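Side-chain contacts in peptidoglycan D,D-transpeptidase PbpA (Mycobacterium tuberculosis, PDB 3UN7), which probably acts as a transpeptidase that cross-links the peptidoglycan of the mycobacterial cell wall and is needed for regulating cell length: residues L136-G141 with T326-G331; F195-T200 with A321-T326; A202-G207 with A368-L373; D267-M272 with M305-Q310; R274-D279 with R360-Q365. All coordinates share one frame; numbering follows the deposited sequence.

In the fold
From the N terminus, the loop 136-141, between strands 131-136 and 143-149 at one side of the five-stranded antiparallel sheet, meets 326-331 in contact 1. Helix 196-205 opens contact 2, closed at 321-326 within the span of contact 1, and then contact 3, closed only at 368-373, so contact 3 crosses both. Helix 266-275 opens contacts 4 and 5: contact 4 closes at 305-310, inside the spans of contacts 1, 2 and 3, whereas contact 5 runs on to 360-365, crossing contacts 1, 2 and 4 but staying within contact 3. Together they tie sheet loop and helices into one transpeptidase domain.

Contact 1: residues L136-G141 with T326-G331; sequences LEPSTG and TIANGG
Glu137 O accepts from two backbone donors, Gly141 N at 2.8 Å and Thr140 N at 3.2 Å, and so closes the tight turn whose outer residues, Pro138 and Ser139, lean on Ala328 and Asn329. The side chain of Glu137 ties the same turn a second time: Thr140 OG1 donates to Glu137 OE1 over 2.6 Å, and the acceptor uses its anti lone pair, the one away from the other carboxylate oxygen. Across the contact the pyrrolidine ring meets a methyl group, Pro138 CB lying 3.7 Å from Ala328 CB, with Pro138 CG almost as near. Asn329 carries the rest. With CG anti to the backbone N (chi1 -166°), its carboxamide lies beside the Pro138 carbonyl, where Asn329 CG is 3.4 Å from Pro138 O, while its oxygen faces the backbone of Ser139, with Asn329 OD1 3.6 Å from Ser139 CA. The amide nitrogen is used elsewhere: Asn329 ND2 bonds to Ile332 O, which anchors the group to the chain that follows. Asn329 is also where helix 317-328 gives way to loop. Gly331 N returns to Thr326 O over 2.8 Å and Gly330 N to Ile327 O, with Gly330 at positive phi. The loop between strands 131-136 and 143-149 thus packs on a helix C-terminus closed by a Schellman motif.

Contact 2: residues F195-T200 with A321-T326; sequences FKVITT and AEIAAT
Ile323 of helix 317-328 meets Val197 and Ile198 of helix 196-205 in a wholly apolar, buried contact. Its CG2 is the meeting point: Ile323 CG2 lies 3.8 Å from Val197 CG1 and equally 3.8 Å from Ile198 CD1. Val197 reaches it with the branch anti to its backbone N (chi1 171°), and the two side chains pass alongside one another in opposite directions. Ile198 comes in differently, its chain roughly perpendicular to that of Ile323. A turn at chi2 of -49° folds its terminal methyl over the partner, so that Ile198 CD1 also lies 3.9 Å from Ile323 CD1. Phe276 packs on Ile198 and Phe249 on Val197, extending the apolar core. The Phe195 ring has Ile198 CB over its centre, 3.8 Å above the plane.

The SxxK motif of penicillin-binding proteins, here Ser193 to Lys196, lies at the head of the segment that supplies Val197 and Ile198. Ser193 is, by similarity, the residue that forms the acyl-ester intermediate, and its side chain is about 8 Å from that of Val197. Lys196 points to another side, where NZ bonds to Ser252 OG and Asn254 OD1, which fits the SxN motif of the family.

Two threonines bond back along their own helices. Thr200 OG1 turns back on Lys196 O, which also receives Thr200 N. On the other helix Thr326 OG1, which also bonds to Thr333 OG1, and Thr326 N approach Glu322 O from opposite faces of its plane, the hydroxyl bond being 2.8 Å from OG1 to O.

Contact 3: residues A202-G207 with A368-L373; sequences AALAAG and AKLTEL
Leu204, near the end of helix 196-205, reaches across to Lys369 and Leu370 of helix 364-379 with its methyl groups. Its CB starts the side chain toward the neighbouring helix, and CG, set beside the backbone N (chi1 -69°), carries the isobutyl group outward. Leu204 CG itself is still 5.2 Å from Leu370 CD2, so the fork does the touching. One branch, Leu204 CD1, touches two side chains: it lies 3.9 Å from Lys369 CB and 4.1 Å from Leu370 CD2. The same methyl comes to 4.7 Å from Leu373 CD1, a looser approach one turn further along. The other branch keeps beside the lysine chain, with Leu204 CD2 4.3 Å from Lys369 CD.

Leu204 and Leu370 run past one another in opposite directions, whereas the lysine chain crosses Leu204 at a slant. Lys369 begins toward Leu204 but then departs from it, bent at its last torsion (chi4 60°), which takes NZ away from the apolar fork. Leu370 is backed by Thr200 and Ala201 of the first helix and by Ile327 of helix 317-328. Three residues after Leu204, Gly207, at positive phi, donates from N to Leu204 O in a Schellman motif.

The attraction is therefore that of methyl and methylene groups, with lysine contributing the aliphatic base of its chain to the contact and sending its charged end away.

Contact 4: residues D267-M272 with M305-Q310; sequences DALRSM and MTSIGQ
Leu269, midway along helix 266-275, faces Ser307, which follows Thr306 of helix 300-306, their CA atoms 7.9 Å apart, where the chain makes a type I turn from Thr306 to Gly309 and closes the helix in a Schellman motif, Gly309 N to Thr306 O and Gln310 N to Met305 O. One methyl group makes the contact. Leu269 CD2 lies 3.8 Å from Thr306 CG2 and also 3.8 Å from Ser307 OG, so it rests against a methyl and a hydroxyl of successive residues. In Leu269 a chi1 of -162° swings CG to the side of the carbonyl carbon, opposite the backbone N, and its side chain and that of Thr306 run past each other in opposite senses. Thr306 offers its methyl because its hydroxyl is turned back along its own helix, where OG1 bonds to Ala302 O. Ser307 OG does likewise with Leu303 O.

Beside the contact, Arg270 is held at both ends of its guanidinium: Asp267 OD1 lies in plane at its edge, 3.0 Å from Arg270 NH2, and NH1 bonds to Pro296 O. Ser307 O accepts from Thr199 OG1 of helix 196-205. Gly309 pairs through its backbone with Gly192, next to Ser193, the acyl-ester serine by similarity, so the turn borders the active-site region.

Ser307 OG is the one hydroxyl that meets Leu269, and the chemistry is therefore van der Waals contact of a single leucine methyl with a threonine methyl and with an oxygen whose hydrogen bond is made elsewhere.

Contact 5: residues R274-D279 with R360-Q365; sequences RAFGLD and RAVSPQ
This is a CH-pi contact between the C-terminal end of helix 266-275, closed by a Schellman motif at Gly277, and the loop that leads into helix 364-379, all within the transpeptidase domain. Ala361 CB stands over the middle of the Phe276 ring, 3.9 Å from its centroid and 2° off the normal, so that all six ring carbons lie at similar distance from the methyl. Val362 joins from an oblique direction, with Phe276 CZ 4.4 Å from Val362 CB. The two alanines meet reciprocally, each methyl against the other's carbonyl oxygen: Ala361 CB is 3.2 Å from Ala275 O, and Ala275 CB is 3.5 Å from Ala361 O. Ile323 and Thr326 pack on Phe276 as well, making its ring part of the same apolar core as the neighbouring helices. Ser363 caps the following helix, its OG bonding to Val366 N. Earlier in the segment, Arg360 folds back along its own segment: Arg360 NH2 donates to Val362 O over 2.7 Å, in the carbonyl plane and only 5° out of the guanidinium plane, while the same nitrogen also reaches Gly330 O.

Contact 1: residues L136-G141 with T326-G331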
# COMPACT_ATOMS: atom_id res chain seq x y z
N LEU A 136 -6.27 -3.49 -3.21
CA LEU A 136 -7.45 -3.42 -2.35
C LEU A 136 -8.67 -3.62 -3.21
O LEU A 136 -8.68 -3.26 -4.40
CB LEU A 136 -7.54 -2.06 -1.65
CG LEU A 136 -6.39 -1.60 -0.74
CD1 LEU A 136 -6.68 -0.21 -0.18
CD2 LEU A 136 -6.18 -2.60 0.42
N GLU A 137 -9.71 -4.18 -2.62
CA GLU A 137 -11.02 -4.24 -3.28
C GLU A 137 -11.81 -3.04 -2.78
O GLU A 137 -12.17 -3.01 -1.61
CB GLU A 137 -11.73 -5.53 -2.90
CG GLU A 137 -13.08 -5.71 -3.59
CD GLU A 137 -13.57 -7.13 -3.42
OE1 GLU A 137 -13.99 -7.48 -2.31
OE2 GLU A 137 -13.52 -7.89 -4.41
N PRO A 138 -12.10 -2.06 -3.66
CA PRO A 138 -12.63 -0.80 -3.15
C PRO A 138 -13.99 -0.87 -2.46
O PRO A 138 -14.21 -0.12 -1.51
CB PRO A 138 -12.63 0.11 -4.40
CG PRO A 138 -11.66 -0.55 -5.36
CD PRO A 138 -11.92 -2.01 -5.13
N SER A 139 -14.88 -1.78 -2.90
CA SER A 139 -16.23 -1.88 -2.36
C SER A 139 -16.29 -2.59 -1.00
O SER A 139 -17.30 -2.51 -0.30
CB SER A 139 -17.15 -2.59 -3.35
OG SER A 139 -16.75 -3.93 -3.55
N THR A 140 -15.22 -3.29 -0.63
CA THR A 140 -15.23 -4.06 0.60
C THR A 140 -14.12 -3.71 1.56
O THR A 140 -14.29 -3.90 2.76
CB THR A 140 -15.13 -5.58 0.32
OG1 THR A 140 -13.89 -5.84 -0.34
CG2 THR A 140 -16.29 -6.06 -0.53
N GLY A 141 -12.99 -3.22 1.05
CA GLY A 141 -11.78 -3.08 1.88
C GLY A 141 -10.89 -4.32 2.01
O GLY A 141 -9.88 -4.29 2.73
N THR A 326 -10.76 4.69 -2.14
CA THR A 326 -11.79 5.65 -1.73
C THR A 326 -12.45 6.36 -2.92
O THR A 326 -13.68 6.39 -3.03
CB THR A 326 -11.20 6.66 -0.70
OG1 THR A 326 -10.80 5.92 0.47
CG2 THR A 326 -12.22 7.72 -0.27
N ILE A 327 -11.64 6.92 -3.81
CA ILE A 327 -12.14 7.54 -5.04
C ILE A 327 -12.93 6.49 -5.84
O ILE A 327 -14.06 6.74 -6.22
CB ILE A 327 -10.99 8.18 -5.85
CG1 ILE A 327 -10.39 9.34 -5.05
CG2 ILE A 327 -11.48 8.73 -7.20
CD1 ILE A 327 -8.96 9.71 -5.45
N ALA A 328 -12.34 5.31 -6.01
CA ALA A 328 -12.95 4.19 -6.74
C ALA A 328 -14.34 3.83 -6.21
O ALA A 328 -15.26 3.52 -6.97
CB ALA A 328 -12.03 2.97 -6.69
N ASN A 329 -14.48 3.88 -4.89
CA ASN A 329 -15.74 3.58 -4.21
C ASN A 329 -16.64 4.81 -3.99
O ASN A 329 -17.35 4.90 -2.98
CB ASN A 329 -15.42 2.88 -2.88
CG ASN A 329 -16.62 2.22 -2.26
OD1 ASN A 329 -17.37 1.49 -2.92
ND2 ASN A 329 -16.80 2.43 -0.96
N GLY A 330 -16.61 5.78 -4.90
CA GLY A 330 -17.52 6.94 -4.83
C GLY A 330 -17.30 7.88 -3.66
O GLY A 330 -18.22 8.64 -3.29
N GLY A 331 -16.09 7.88 -3.08
CA GLY A 331 -15.74 8.79 -1.97
C GLY A 331 -15.84 8.16 -0.59
O GLY A 331 -15.53 8.79 0.42

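Contact 2: residues F195-T200 with A321-T326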
# COMPACT_ATOMS: atom_id res chain seq x y z
N PHE A 195 0.26 12.91 -4.54
CA PHE A 195 -0.46 13.74 -3.57
C PHE A 195 -1.27 14.86 -4.20
O PHE A 195 -2.16 15.42 -3.56
CB PHE A 195 0.49 14.31 -2.51
CG PHE A 195 -0.19 14.61 -1.20
CD1 PHE A 195 -0.75 13.58 -0.44
CD2 PHE A 195 -0.31 15.91 -0.74
CE1 PHE A 195 -1.39 13.85 0.76
CE2 PHE A 195 -0.96 16.18 0.46
CZ PHE A 195 -1.49 15.15 1.21
N LYS A 196 -0.99 15.17 -5.47
CA LYS A 196 -1.81 16.13 -6.22
C LYS A 196 -3.26 15.66 -6.31
O LYS A 196 -4.16 16.44 -6.60
CB LYS A 196 -1.22 16.37 -7.61
CG LYS A 196 0.20 16.91 -7.60
CD LYS A 196 0.81 16.90 -9.00
CE LYS A 196 2.21 17.48 -8.99
NZ LYS A 196 2.93 17.16 -10.27
N VAL A 197 -3.50 14.38 -6.05
CA VAL A 197 -4.87 13.88 -5.93
C VAL A 197 -5.55 14.55 -4.72
O VAL A 197 -6.70 14.97 -4.80
CB VAL A 197 -4.90 12.34 -5.79
CG1 VAL A 197 -6.30 11.86 -5.43
CG2 VAL A 197 -4.41 11.67 -7.08
N ILE A 198 -4.82 14.66 -3.61
CA ILE A 198 -5.37 15.28 -2.41
C ILE A 198 -5.50 16.79 -2.58
O ILE A 198 -6.53 17.38 -2.22
CB ILE A 198 -4.53 14.92 -1.15
CG1 ILE A 198 -4.47 13.40 -0.94
CG2 ILE A 198 -5.06 15.62 0.10
CD1 ILE A 198 -5.82 12.67 -1.01
N THR A 199 -4.48 17.41 -3.16
CA THR A 199 -4.50 18.85 -3.41
C THR A 199 -5.70 19.19 -4.30
O THR A 199 -6.43 20.15 -4.03
CB THR A 199 -3.18 19.34 -4.06
OG1 THR A 199 -2.07 18.94 -3.25
CG2 THR A 199 -3.18 20.88 -4.26
N THR A 200 -5.91 18.40 -5.34
CA THR A 200 -7.03 18.60 -6.27
C THR A 200 -8.38 18.41 -5.56
O THR A 200 -9.29 19.23 -5.75
CB THR A 200 -6.94 17.65 -7.49
OG1 THR A 200 -5.66 17.82 -8.11
CG2 THR A 200 -8.05 17.93 -8.51
N ALA A 321 -2.83 3.37 -1.64
CA ALA A 321 -3.84 2.47 -2.25
C ALA A 321 -5.24 2.84 -1.78
O ALA A 321 -6.19 2.79 -2.56
CB ALA A 321 -3.56 0.98 -1.94
N GLU A 322 -5.34 3.20 -0.50
CA GLU A 322 -6.61 3.57 0.13
C GLU A 322 -7.23 4.85 -0.48
O GLU A 322 -8.45 4.95 -0.64
CB GLU A 322 -6.41 3.75 1.65
CG GLU A 322 -7.36 2.92 2.53
CD GLU A 322 -6.99 2.94 4.02
OE1 GLU A 322 -5.80 2.67 4.33
OE2 GLU A 322 -7.87 3.23 4.87
N ILE A 323 -6.39 5.84 -0.78
CA ILE A 323 -6.86 7.06 -1.49
C ILE A 323 -7.49 6.67 -2.82
O ILE A 323 -8.61 7.08 -3.13
CB ILE A 323 -5.72 8.08 -1.70
CG1 ILE A 323 -5.30 8.69 -0.36
CG2 ILE A 323 -6.14 9.21 -2.65
CD1 ILE A 323 -3.91 9.31 -0.39
N ALA A 324 -6.78 5.83 -3.58
CA ALA A 324 -7.29 5.35 -4.86
C ALA A 324 -8.59 4.52 -4.67
O ALA A 324 -9.55 4.69 -5.43
CB ALA A 324 -6.20 4.53 -5.59
N ALA A 325 -8.61 3.65 -3.65
CA ALA A 325 -9.80 2.81 -3.35
C ALA A 325 -11.01 3.67 -2.95
O ALA A 325 -12.14 3.39 -3.33
CB ALA A 325 -9.47 1.82 -2.24
N THR A 326 -10.76 4.69 -2.14
CA THR A 326 -11.79 5.65 -1.73
C THR A 326 -12.45 6.36 -2.92
O THR A 326 -13.68 6.39 -3.03
CB THR A 326 -11.20 6.66 -0.70
OG1 THR A 326 -10.80 5.92 0.47
CG2 THR A 326 -12.22 7.72 -0.27

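Contact 3: residues A202-G207 with A368-L373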
# COMPACT_ATOMS: atom_id res chain seq x y z
N ALA A 202 -9.03 18.76 -2.37
CA ALA A 202 -9.23 19.92 -1.48
C ALA A 202 -9.70 21.15 -2.24
O ALA A 202 -10.61 21.87 -1.77
CB ALA A 202 -7.98 20.22 -0.69
N ALA A 203 -9.09 21.42 -3.40
CA ALA A 203 -9.51 22.55 -4.23
C ALA A 203 -10.93 22.37 -4.75
O ALA A 203 -11.74 23.32 -4.69
CB ALA A 203 -8.54 22.77 -5.38
N LEU A 204 -11.23 21.18 -5.26
CA LEU A 204 -12.59 20.88 -5.77
C LEU A 204 -13.70 21.04 -4.72
O LEU A 204 -14.75 21.62 -5.00
CB LEU A 204 -12.65 19.49 -6.42
CG LEU A 204 -11.91 19.24 -7.74
CD1 LEU A 204 -12.02 17.76 -8.13
CD2 LEU A 204 -12.45 20.14 -8.86
N ALA A 205 -13.44 20.53 -3.50
CA ALA A 205 -14.37 20.70 -2.38
C ALA A 205 -14.53 22.16 -1.94
O ALA A 205 -15.59 22.55 -1.44
CB ALA A 205 -13.92 19.82 -1.18
N ALA A 206 -13.48 22.96 -2.13
CA ALA A 206 -13.54 24.38 -1.81
C ALA A 206 -14.20 25.17 -2.95
O ALA A 206 -14.42 26.37 -2.82
CB ALA A 206 -12.14 24.92 -1.51
N GLY A 207 -14.51 24.50 -4.06
CA GLY A 207 -15.23 25.12 -5.17
C GLY A 207 -14.43 25.48 -6.41
O GLY A 207 -14.95 26.16 -7.31
N ALA A 368 -16.24 11.42 -8.60
CA ALA A 368 -16.38 11.32 -10.06
C ALA A 368 -15.45 12.27 -10.83
O ALA A 368 -14.88 11.89 -11.84
CB ALA A 368 -17.82 11.51 -10.49
N LYS A 369 -15.30 13.50 -10.34
CA LYS A 369 -14.43 14.44 -11.03
C LYS A 369 -13.00 13.92 -10.95
O LYS A 369 -12.30 13.89 -11.94
CB LYS A 369 -14.54 15.86 -10.45
CG LYS A 369 -15.77 16.65 -10.91
CD LYS A 369 -15.88 18.01 -10.20
CE LYS A 369 -16.95 18.91 -10.82
NZ LYS A 369 -18.33 18.32 -10.79
N LEU A 370 -12.59 13.44 -9.77
CA LEU A 370 -11.24 12.92 -9.58
C LEU A 370 -11.00 11.68 -10.45
O LEU A 370 -9.93 11.53 -11.03
CB LEU A 370 -10.98 12.60 -8.10
CG LEU A 370 -10.88 13.80 -7.15
CD1 LEU A 370 -11.05 13.33 -5.71
CD2 LEU A 370 -9.58 14.56 -7.33
N THR A 371 -12.02 10.83 -10.55
CA THR A 371 -11.98 9.66 -11.41
C THR A 371 -11.69 10.03 -12.88
O THR A 371 -10.83 9.43 -13.53
CB THR A 371 -13.29 8.87 -11.30
OG1 THR A 371 -13.46 8.42 -9.95
CG2 THR A 371 -13.25 7.67 -12.21
N GLU A 372 -12.43 11.03 -13.38
CA GLU A 372 -12.28 11.54 -14.73
C GLU A 372 -10.87 12.11 -14.96
O GLU A 372 -10.25 11.87 -15.99
CB GLU A 372 -13.36 12.59 -14.96
CG GLU A 372 -13.18 13.55 -16.14
CD GLU A 372 -13.88 14.89 -15.87
OE1 GLU A 372 -13.31 15.94 -16.27
OE2 GLU A 372 -14.99 14.88 -15.25
N LEU A 373 -10.37 12.84 -13.97
CA LEU A 373 -9.02 13.40 -14.04
C LEU A 373 -7.98 12.28 -14.12
O LEU A 373 -7.02 12.35 -14.89
CB LEU A 373 -8.77 14.29 -12.81
CG LEU A 373 -9.52 15.64 -12.80
CD1 LEU A 373 -9.18 16.50 -11.59
CD2 LEU A 373 -9.21 16.41 -14.06

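Contact 4: residues D267-M272 with M305-Q310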
# COMPACT_ATOMS: atom_id res chain seq x y z
N ASP A 267 -5.21 24.96 5.96
CA ASP A 267 -6.34 24.38 6.70
C ASP A 267 -7.12 23.39 5.84
O ASP A 267 -7.43 22.27 6.28
CB ASP A 267 -7.30 25.46 7.21
CG ASP A 267 -6.72 26.28 8.37
OD1 ASP A 267 -5.79 25.81 9.06
OD2 ASP A 267 -7.22 27.40 8.58
N ALA A 268 -7.45 23.80 4.62
CA ALA A 268 -8.20 22.96 3.68
C ALA A 268 -7.43 21.70 3.28
O ALA A 268 -8.01 20.63 3.13
CB ALA A 268 -8.62 23.76 2.45
N LEU A 269 -6.11 21.83 3.12
CA LEU A 269 -5.29 20.68 2.73
C LEU A 269 -5.20 19.66 3.87
O LEU A 269 -5.36 18.46 3.65
CB LEU A 269 -3.90 21.14 2.23
CG LEU A 269 -3.04 20.18 1.39
CD1 LEU A 269 -3.80 19.49 0.24
CD2 LEU A 269 -1.84 20.92 0.85
N ARG A 270 -4.97 20.16 5.09
CA ARG A 270 -4.98 19.36 6.33
C ARG A 270 -6.29 18.60 6.51
O ARG A 270 -6.30 17.43 6.92
CB ARG A 270 -4.80 20.26 7.56
CG ARG A 270 -3.43 20.92 7.70
CD ARG A 270 -3.26 21.63 9.08
NE ARG A 270 -2.03 22.42 9.12
CZ ARG A 270 -1.97 23.75 9.17
NH1 ARG A 270 -0.78 24.36 9.18
NH2 ARG A 270 -3.08 24.49 9.22
N SER A 271 -7.40 19.30 6.25
CA SER A 271 -8.74 18.74 6.37
C SER A 271 -8.99 17.64 5.35
O SER A 271 -9.56 16.60 5.69
CB SER A 271 -9.78 19.85 6.21
OG SER A 271 -11.10 19.30 6.20
N MET A 272 -8.56 17.86 4.11
CA MET A 272 -8.73 16.84 3.07
C MET A 272 -7.82 15.64 3.31
O MET A 272 -8.25 14.49 3.14
CB MET A 272 -8.53 17.42 1.66
CG MET A 272 -8.94 16.44 0.55
SD MET A 272 -10.66 15.88 0.69
CE MET A 272 -11.55 17.40 0.44
N MET A 305 5.40 23.11 -0.97
CA MET A 305 6.04 21.80 -1.10
C MET A 305 5.09 20.65 -0.74
O MET A 305 5.14 19.59 -1.36
CB MET A 305 7.31 21.74 -0.24
CG MET A 305 8.51 22.54 -0.77
SD MET A 305 10.00 22.36 0.28
CE MET A 305 10.20 20.55 0.22
N THR A 306 4.24 20.87 0.26
CA THR A 306 3.24 19.89 0.69
C THR A 306 2.24 19.57 -0.42
O THR A 306 1.80 18.42 -0.55
CB THR A 306 2.49 20.37 1.96
OG1 THR A 306 3.41 20.46 3.05
CG2 THR A 306 1.35 19.40 2.35
N SER A 307 1.92 20.59 -1.22
CA SER A 307 0.88 20.52 -2.25
C SER A 307 1.25 19.59 -3.38
O SER A 307 0.37 19.11 -4.11
CB SER A 307 0.58 21.92 -2.81
OG SER A 307 0.12 22.77 -1.78
N ILE A 308 2.55 19.34 -3.54
CA ILE A 308 3.07 18.34 -4.50
C ILE A 308 3.72 17.16 -3.78
O ILE A 308 4.62 16.49 -4.30
CB ILE A 308 4.02 18.98 -5.53
CG1 ILE A 308 5.19 19.70 -4.83
CG2 ILE A 308 3.24 19.93 -6.46
CD1 ILE A 308 6.27 20.26 -5.79
N GLY A 309 3.24 16.92 -2.56
CA GLY A 309 3.55 15.72 -1.79
C GLY A 309 4.95 15.63 -1.24
O GLY A 309 5.46 14.53 -1.03
N GLN A 310 5.59 16.77 -1.03
CA GLN A 310 6.92 16.79 -0.43
C GLN A 310 6.87 17.36 0.99
O GLN A 310 5.91 17.11 1.72
CB GLN A 310 7.93 17.56 -1.32
CG GLN A 310 8.15 16.98 -2.73
CD GLN A 310 8.68 15.53 -2.76
OE1 GLN A 310 8.70 14.91 -3.82
NE2 GLN A 310 9.14 15.02 -1.62

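Contact 5: residues R274-D279 with R360-Q365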
# COMPACT_ATOMS: atom_id res chain seq x y z
N ARG A 274 -6.85 14.59 6.18
CA ARG A 274 -7.52 13.88 7.27
C ARG A 274 -8.73 13.08 6.77
O ARG A 274 -8.93 11.92 7.16
CB ARG A 274 -7.96 14.86 8.36
CG ARG A 274 -8.17 14.21 9.73
CD ARG A 274 -6.86 14.17 10.53
NE ARG A 274 -6.51 15.45 11.17
CZ ARG A 274 -5.72 16.38 10.62
NH1 ARG A 274 -5.18 16.21 9.42
NH2 ARG A 274 -5.47 17.49 11.29
N ALA A 275 -9.52 13.69 5.89
CA ALA A 275 -10.68 13.02 5.31
C ALA A 275 -10.26 11.72 4.59
O ALA A 275 -11.02 10.76 4.53
CB ALA A 275 -11.41 13.95 4.35
N PHE A 276 -9.04 11.72 4.06
CA PHE A 276 -8.51 10.58 3.34
C PHE A 276 -7.65 9.68 4.20
O PHE A 276 -6.92 8.84 3.68
CB PHE A 276 -7.72 11.03 2.12
CG PHE A 276 -8.56 11.21 0.90
CD1 PHE A 276 -8.91 10.11 0.11
CD2 PHE A 276 -9.00 12.47 0.52
CE1 PHE A 276 -9.68 10.28 -1.06
CE2 PHE A 276 -9.77 12.65 -0.64
CZ PHE A 276 -10.11 11.56 -1.42
N GLY A 277 -7.73 9.87 5.52
CA GLY A 277 -7.11 8.97 6.48
C GLY A 277 -5.73 9.34 7.00
O GLY A 277 -5.16 8.60 7.80
N LEU A 278 -5.17 10.46 6.55
CA LEU A 278 -3.89 10.90 7.08
C LEU A 278 -4.10 11.52 8.46
O LEU A 278 -5.18 12.05 8.73
CB LEU A 278 -3.22 11.90 6.15
CG LEU A 278 -2.40 11.36 4.97
CD1 LEU A 278 -3.23 10.47 4.06
CD2 LEU A 278 -1.81 12.54 4.21
N ASP A 279 -3.08 11.44 9.31
CA ASP A 279 -3.12 12.07 10.63
C ASP A 279 -4.23 11.51 11.53
O ASP A 279 -4.67 12.15 12.49
CB ASP A 279 -3.15 13.60 10.49
CG ASP A 279 -1.87 14.13 9.87
OD1 ASP A 279 -0.82 14.06 10.54
OD2 ASP A 279 -1.91 14.56 8.70
N ARG A 360 -16.74 8.92 4.88
CA ARG A 360 -16.84 9.56 3.57
C ARG A 360 -15.78 10.66 3.48
O ARG A 360 -15.80 11.62 4.26
CB ARG A 360 -18.24 10.14 3.30
CG ARG A 360 -18.29 10.89 1.97
CD ARG A 360 -19.69 11.30 1.53
NE ARG A 360 -20.45 10.20 0.92
CZ ARG A 360 -20.23 9.68 -0.29
NH1 ARG A 360 -21.00 8.69 -0.72
NH2 ARG A 360 -19.24 10.13 -1.07
N ALA A 361 -14.85 10.49 2.54
CA ALA A 361 -13.76 11.44 2.37
C ALA A 361 -14.19 12.63 1.53
O ALA A 361 -13.77 13.76 1.77
CB ALA A 361 -12.58 10.75 1.72
N VAL A 362 -15.04 12.36 0.55
CA VAL A 362 -15.31 13.31 -0.51
C VAL A 362 -16.70 12.97 -1.07
O VAL A 362 -17.12 11.81 -1.00
CB VAL A 362 -14.15 13.20 -1.56
CG1 VAL A 362 -14.53 12.35 -2.78
CG2 VAL A 362 -13.61 14.53 -1.90
N SER A 363 -17.41 13.97 -1.58
CA SER A 363 -18.76 13.78 -2.12
C SER A 363 -18.68 12.87 -3.36
O SER A 363 -17.60 12.72 -3.94
CB SER A 363 -19.36 15.12 -2.50
OG SER A 363 -18.66 15.68 -3.60
N PRO A 364 -19.81 12.25 -3.76
CA PRO A 364 -19.79 11.44 -4.98
C PRO A 364 -19.40 12.24 -6.22
O PRO A 364 -18.77 11.71 -7.14
CB PRO A 364 -21.24 10.95 -5.10
CG PRO A 364 -21.76 10.97 -3.69
CD PRO A 364 -21.14 12.23 -3.13
N GLN A 365 -19.77 13.52 -6.23
CA GLN A 365 -19.46 14.41 -7.34
C GLN A 365 -17.95 14.65 -7.45
O GLN A 365 -17.39 14.61 -8.55
CB GLN A 365 -20.20 15.75 -7.19
CG GLN A 365 -21.73 15.68 -7.30
CD GLN A 365 -22.40 14.96 -6.12
OE1 GLN A 365 -21.94 15.03 -4.97
NE2 GLN A 365 -23.49 14.25 -6.40